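PDB 3MJQ: stage 0 sporulation protein A homolog from Desulfitobacterium hafniense, which may help regulate the activation of sporulation genes under nutritional stress, the crystallised portion being its PAS domain, whose own role is unknown. Local coordinates for residues A[62-67]-A[98-103]; A[71-76]-A[85-90]. The protein carries 1 engineered substitution. One frame throughout, in Å; residues are numbered along the deposited sequence.

Contact 1 of 2, residues A[62-67]-A[98-103]; sequences ELFAGK and PCLFAI
The Phe-64 ring and the Leu-100 side chain meet as face against methyl: CD2 of Leu-100 stands 4.0 Å from the centroid of the Phe-64 ring and 18° off the ring normal, a CH-pi contact displaced toward the rim on the CD2/CE2 side. The second methyl lies over the same face, farther toward the CD1/CE1 side, with Leu-100 CD1 3.9 Å from Phe-64 CD1, so both methyls of the fork bear on the aromatic. The edge of the ring is used as well. Phe-64 CE1 comes to 3.4 Å from Cys-99 CA, close to the ring plane, which sets the ring against the strand backbone as well as against a side chain. With chi1 at -84°, CG of Phe-64 lies anti to the carbonyl carbon; the bond leaving the backbone does not aim at the strand, but the end of the ring comes nearer to it.

These residues join the C-terminal end of helix 53-65 to strand 98-106 of the antiparallel sheet, the packing of a helix on a sheet face that belongs to the PAS fold. Leu-63, one residue before the phenylalanine, meets the same leucine from another direction: its CB lies 3.4 Å from Leu-100 CD2, and the two side chains run at about a right angle. Ile-89 of the adjoining strand 82-93 touches both leucines and extends this apolar patch.

Two residues after Phe-64 the helix ends in a Schellman motif, with Gly-66 as the C-prime residue at phi 110°. Glu-62 O takes bonds from both Gly-66 N and Lys-67 N, the latter at 3.1 Å, while the bond from Gly-66 N to Leu-63 O is weak.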
loop_
_atom_site.group_PDB
_atom_site.type_symbol
_atom_site.label_atom_id
_atom_site.label_comp_id
_atom_site.label_asym_id
_atom_site.label_seq_id
_atom_site.Cartn_x
_atom_site.Cartn_y
_atom_site.Cartn_z
ATOM N N GLU A 62 17.828 6.690 -5.544
ATOM C CA GLU A 62 17.853 6.440 -4.106
ATOM C C GLU A 62 16.710 5.523 -3.669
ATOM O O GLU A 62 16.913 4.600 -2.880
ATOM C CB GLU A 62 17.728 7.754 -3.341
ATOM C CG GLU A 62 18.810 8.770 -3.616
ATOM C CD GLU A 62 18.462 10.124 -3.027
ATOM O OE1 GLU A 62 17.621 10.172 -2.101
ATOM O OE2 GLU A 62 19.029 11.140 -3.480
ATOM N N LEU A 63 15.508 5.794 -4.177
ATOM C CA LEU A 63 14.325 5.011 -3.829
ATOM C C LEU A 63 14.543 3.518 -3.961
ATOM O O LEU A 63 14.078 2.750 -3.119
ATOM C CB LEU A 63 13.118 5.422 -4.683
ATOM C CG LEU A 63 12.606 6.852 -4.486
ATOM C CD1 LEU A 63 11.201 6.974 -5.070
ATOM C CD2 LEU A 63 12.597 7.199 -3.014
ATOM N N PHE A 64 15.237 3.110 -5.021
ATOM C CA PHE A 64 15.527 1.698 -5.250
ATOM C C PHE A 64 16.601 1.213 -4.276
ATOM O O PHE A 64 16.579 0.065 -3.838
ATOM C CB PHE A 64 16.002 1.489 -6.684
ATOM C CG PHE A 64 14.890 1.334 -7.673
ATOM C CD1 PHE A 64 14.290 0.099 -7.869
ATOM C CD2 PHE A 64 14.447 2.418 -8.415
ATOM C CE1 PHE A 64 13.264 -0.056 -8.794
ATOM C CE2 PHE A 64 13.422 2.275 -9.343
ATOM C CZ PHE A 64 12.829 1.036 -9.532
ATOM N N ALA A 65 17.538 2.100 -3.943
ATOM C CA ALA A 65 18.615 1.779 -3.009
ATOM C C ALA A 65 18.028 1.482 -1.634
ATOM O O ALA A 65 18.613 0.736 -0.857
ATOM C CB ALA A 65 19.598 2.947 -2.913
ATOM N N GLY A 66 16.871 2.071 -1.348
ATOM C CA GLY A 66 16.210 1.866 -0.072
ATOM C C GLY A 66 16.275 3.127 0.760
ATOM O O GLY A 66 15.748 3.193 1.868
ATOM N N LYS A 67 16.926 4.137 0.204
ATOM C CA LYS A 67 17.095 5.411 0.876
ATOM C C LYS A 67 15.840 5.909 1.598
ATOM O O LYS A 67 15.874 6.160 2.797
ATOM C CB LYS A 67 17.567 6.464 -0.132
ATOM C CG LYS A 67 17.993 7.795 0.491
ATOM C CD LYS A 67 19.286 7.670 1.302
ATOM C CE LYS A 67 19.667 9.005 1.934
ATOM N NZ LYS A 67 20.967 8.945 2.659
ATOM N N PRO A 98 13.570 -6.003 -10.035
ATOM C CA PRO A 98 13.368 -5.028 -8.965
ATOM C C PRO A 98 12.551 -3.849 -9.472
ATOM O O PRO A 98 12.825 -3.298 -10.544
ATOM C CB PRO A 98 14.794 -4.619 -8.599
ATOM C CG PRO A 98 15.619 -5.787 -9.009
ATOM C CD PRO A 98 15.006 -6.173 -10.311
ATOM N N CYS A 99 11.541 -3.464 -8.698
ATOM C CA CYS A 99 10.691 -2.333 -9.049
ATOM C C CYS A 99 10.121 -1.683 -7.790
ATOM O O CYS A 99 10.318 -2.178 -6.681
ATOM C CB CYS A 99 9.554 -2.788 -9.964
ATOM S SG CYS A 99 8.146 -3.480 -9.104
ATOM N N LEU A 100 9.415 -0.571 -7.960
ATOM C CA LEU A 100 8.836 0.122 -6.819
ATOM C C LEU A 100 7.317 0.056 -6.817
ATOM O O LEU A 100 6.678 0.201 -7.857
ATOM C CB LEU A 100 9.292 1.581 -6.805
ATOM C CG LEU A 100 10.389 2.002 -5.817
ATOM C CD1 LEU A 100 11.284 0.841 -5.489
ATOM C CD2 LEU A 100 11.198 3.141 -6.410
ATOM N N PHE A 101 6.749 -0.196 -5.640
ATOM C CA PHE A 101 5.301 -0.258 -5.470
ATOM C C PHE A 101 4.921 1.030 -4.756
ATOM O O PHE A 101 5.337 1.271 -3.628
ATOM C CB PHE A 101 4.897 -1.458 -4.623
ATOM C CG PHE A 101 3.437 -1.494 -4.293
ATOM C CD1 PHE A 101 2.485 -1.434 -5.305
ATOM C CD2 PHE A 101 3.008 -1.592 -2.976
ATOM C CE1 PHE A 101 1.127 -1.473 -5.011
ATOM C CE2 PHE A 101 1.652 -1.632 -2.675
ATOM C CZ PHE A 101 0.711 -1.572 -3.699
ATOM N N ALA A 102 4.121 1.858 -5.411
ATOM C CA ALA A 102 3.766 3.133 -4.824
ATOM C C ALA A 102 2.285 3.416 -4.680
ATOM O O ALA A 102 1.488 3.207 -5.606
ATOM C CB ALA A 102 4.409 4.251 -5.628
ATOM N N ILE A 103 1.935 3.911 -3.497
ATOM C CA ILE A 103 0.571 4.295 -3.196
ATOM C C ILE A 103 0.708 5.792 -2.911
ATOM O O ILE A 103 1.441 6.211 -2.007
ATOM C CB ILE A 103 0.022 3.516 -1.978
ATOM C CG1 ILE A 103 0.293 2.010 -2.186
ATOM C CG2 ILE A 103 -1.483 3.800 -1.807
ATOM C CD1 ILE A 103 -0.255 1.087 -1.103
#

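Contact 2 of 2, residues A[71-76]-A[85-90]; sequences LPLSLE and AKARIW
Strands 71-76 and 85-90 pair antiparallel through four backbone hydrogen bonds, and the axes of these short segments, 4.3 Å apart at closest approach, make an angle of 128° between N-to-C directions. Leu-71 with Ala-87 and Leu-73 with Ala-85 are the hydrogen-bonded pairs; Pro-72 with Lys-86, between them, is a non-hydrogen-bonded one. Each bonded pair is closed by two bonds: Leu-71 N to Ala-87 O, at 3.0 Å, is returned by Ala-87 N to Leu-71 O, and Leu-73 and Ala-85 likewise bond in both directions. Proline has no N-H to give, but its position in the non-hydrogen-bonded pair asks for none across this contact, and Pro-72 CA makes a CA-H...O contact with Ala-85 O at 3.3 Å.

The pairing belongs to the hairpin of strands 70-76 and 82-93, which forms one margin of the five-stranded antiparallel sheet of the PAS domain; within this chain 70-76 is an outermost strand. Leu-71, Leu-73, Ala-85 and Ala-87 share one face, where small residues on the inner strand receive branched ones from the outer. Leu-73 reaches diagonally: with CG anti to the carbonyl carbon (chi1 -65°) and the branch then extended by chi2 173°, its CD1 comes to 3.6 Å from Ala-87 CB, although CB stands 4.2 Å from that of its direct partner Ala-85. Leu-71 CD2 meets the same alanine methyl less closely, at 4.2 Å. From farther along the outer strand, Leu-75 brings both CG and CD1 to the CB of Ala-85, CD1 at 3.8 Å. Ile-104 of strand 98-106 also touches both alanines, and Ile-59 of helix 53-65 touches Leu-71. On the other face, Pro-72 and Lys-86 extend from their strands as neighbours.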
loop_
_atom_site.group_PDB
_atom_site.type_symbol
_atom_site.label_atom_id
_atom_site.label_comp_id
_atom_site.label_asym_id
_atom_site.label_seq_id
_atom_site.Cartn_x
_atom_site.Cartn_y
_atom_site.Cartn_z
ATOM N N LEU A 71 7.982 10.124 0.090
ATOM C CA LEU A 71 8.449 11.447 -0.288
ATOM C C LEU A 71 7.288 12.215 -0.836
ATOM O O LEU A 71 6.361 11.641 -1.401
ATOM C CB LEU A 71 9.533 11.385 -1.362
ATOM C CG LEU A 71 9.091 11.037 -2.785
ATOM C CD1 LEU A 71 10.264 11.241 -3.765
ATOM C CD2 LEU A 71 8.591 9.589 -2.807
ATOM N N PRO A 72 7.308 13.529 -0.647
ATOM C CA PRO A 72 6.236 14.391 -1.150
ATOM C C PRO A 72 6.418 14.533 -2.669
ATOM O O PRO A 72 7.519 14.318 -3.193
ATOM C CB PRO A 72 6.466 15.696 -0.396
ATOM C CG PRO A 72 7.967 15.708 -0.229
ATOM C CD PRO A 72 8.262 14.289 0.182
ATOM N N LEU A 73 5.354 14.884 -3.378
ATOM C CA LEU A 73 5.458 15.005 -4.817
ATOM C C LEU A 73 4.568 16.091 -5.344
ATOM O O LEU A 73 3.699 16.599 -4.639
ATOM C CB LEU A 73 5.046 13.700 -5.499
ATOM C CG LEU A 73 5.843 12.416 -5.323
ATOM C CD1 LEU A 73 5.070 11.309 -5.971
ATOM C CD2 LEU A 73 7.223 12.531 -5.954
ATOM N N SER A 74 4.799 16.419 -6.609
ATOM C CA SER A 74 4.030 17.404 -7.340
ATOM C C SER A 74 3.732 16.653 -8.610
ATOM O O SER A 74 4.623 16.438 -9.433
ATOM C CB SER A 74 4.877 18.622 -7.652
ATOM O OG SER A 74 5.296 19.241 -6.452
ATOM N N LEU A 75 2.490 16.210 -8.741
ATOM C CA LEU A 75 2.080 15.464 -9.909
ATOM C C LEU A 75 1.544 16.448 -10.915
ATOM O O LEU A 75 0.630 17.203 -10.610
ATOM C CB LEU A 75 1.000 14.464 -9.524
ATOM C CG LEU A 75 1.315 13.651 -8.266
ATOM C CD1 LEU A 75 0.211 12.638 -8.053
ATOM C CD2 LEU A 75 2.663 12.935 -8.397
ATOM N N GLU A 76 2.123 16.454 -12.112
ATOM C CA GLU A 76 1.683 17.367 -13.154
ATOM C C GLU A 76 0.590 16.721 -13.979
ATOM O O GLU A 76 0.799 15.687 -14.603
ATOM C CB GLU A 76 2.839 17.754 -14.074
ATOM C CG GLU A 76 2.526 18.978 -14.928
ATOM C CD GLU A 76 3.519 19.216 -16.052
ATOM O OE1 GLU A 76 4.740 19.191 -15.799
ATOM O OE2 GLU A 76 3.077 19.444 -17.196
ATOM N N ALA A 85 1.287 15.905 -3.534
ATOM C CA ALA A 85 0.997 14.531 -3.193
ATOM C C ALA A 85 2.051 14.031 -2.248
ATOM O O ALA A 85 3.096 14.675 -2.053
ATOM C CB ALA A 85 0.987 13.670 -4.442
ATOM N N LYS A 86 1.737 12.892 -1.641
ATOM C CA LYS A 86 2.636 12.209 -0.745
ATOM C C LYS A 86 2.602 10.770 -1.235
ATOM O O LYS A 86 1.536 10.167 -1.397
ATOM C CB LYS A 86 2.181 12.294 0.717
ATOM C CG LYS A 86 3.200 11.655 1.665
ATOM C CD LYS A 86 2.909 11.933 3.130
ATOM C CE LYS A 86 4.078 11.480 4.013
ATOM N NZ LYS A 86 3.834 11.682 5.479
ATOM N N ALA A 87 3.780 10.232 -1.507
ATOM C CA ALA A 87 3.849 8.877 -1.997
ATOM C C ALA A 87 4.583 7.972 -1.033
ATOM O O ALA A 87 5.634 8.327 -0.521
ATOM C CB ALA A 87 4.534 8.863 -3.344
ATOM N N ARG A 88 4.003 6.810 -0.766
ATOM C CA ARG A 88 4.631 5.818 0.087
ATOM C C ARG A 88 5.059 4.716 -0.877
ATOM O O ARG A 88 4.277 4.301 -1.762
ATOM C CB ARG A 88 3.633 5.296 1.120
ATOM C CG ARG A 88 3.285 6.361 2.148
ATOM C CD ARG A 88 2.001 6.087 2.917
ATOM N NE ARG A 88 1.462 7.315 3.508
ATOM C CZ ARG A 88 2.069 8.018 4.460
ATOM N NH1 ARG A 88 3.240 7.613 4.943
ATOM N NH2 ARG A 88 1.510 9.137 4.914
ATOM N N ILE A 89 6.307 4.271 -0.735
ATOM C CA ILE A 89 6.827 3.236 -1.613
ATOM C C ILE A 89 7.366 1.989 -0.917
ATOM O O ILE A 89 7.891 2.047 0.195
ATOM C CB ILE A 89 7.914 3.799 -2.553
ATOM C CG1 ILE A 89 9.222 3.982 -1.796
ATOM C CG2 ILE A 89 7.466 5.144 -3.137
ATOM C CD1 ILE A 89 10.372 4.352 -2.708
ATOM N N TRP A 90 7.198 0.857 -1.596
ATOM C CA TRP A 90 7.639 -0.441 -1.124
ATOM C C TRP A 90 8.390 -1.094 -2.259
ATOM O O TRP A 90 7.981 -1.003 -3.414
ATOM C CB TRP A 90 6.443 -1.310 -0.738
ATOM C CG TRP A 90 5.811 -0.897 0.548
ATOM C CD1 TRP A 90 6.157 -1.307 1.803
ATOM C CD2 TRP A 90 4.770 0.072 0.714
ATOM N NE1 TRP A 90 5.401 -0.651 2.736
ATOM C CE2 TRP A 90 4.542 0.202 2.097
ATOM C CE3 TRP A 90 4.011 0.844 -0.177
ATOM C CZ2 TRP A 90 3.583 1.077 2.618
ATOM C CZ3 TRP A 90 3.061 1.713 0.342
ATOM C CH2 TRP A 90 2.858 1.822 1.730
#

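Overall arrangement
The contacts, their centres about 12 Å apart, both reach the antiparallel PAS sheet, contact 1 from helix 53-65 onto it and contact 2 within it, through the neighbouring strands 98-106 and 82-93. Along the chain helix 53-65 is followed by strands 70-76, 82-93 and 98-106, so the hairpin of contact 2 forms between the two halves of contact 1. They also touch directly: Phe-101 N to Trp-90 O, at 2.7 Å, is a probable hydrogen bond, and Leu-63 packs on Ile-89. Helix 53-65 thus packs on strands 98-106 and 82-93 and touches edge strand 70-76, which ties helix and hairpin to one face and one margin of the sheet. Both contacts reach the second subunit, whose Asp-10 is hydrogen-bonded to Trp-90 NE1.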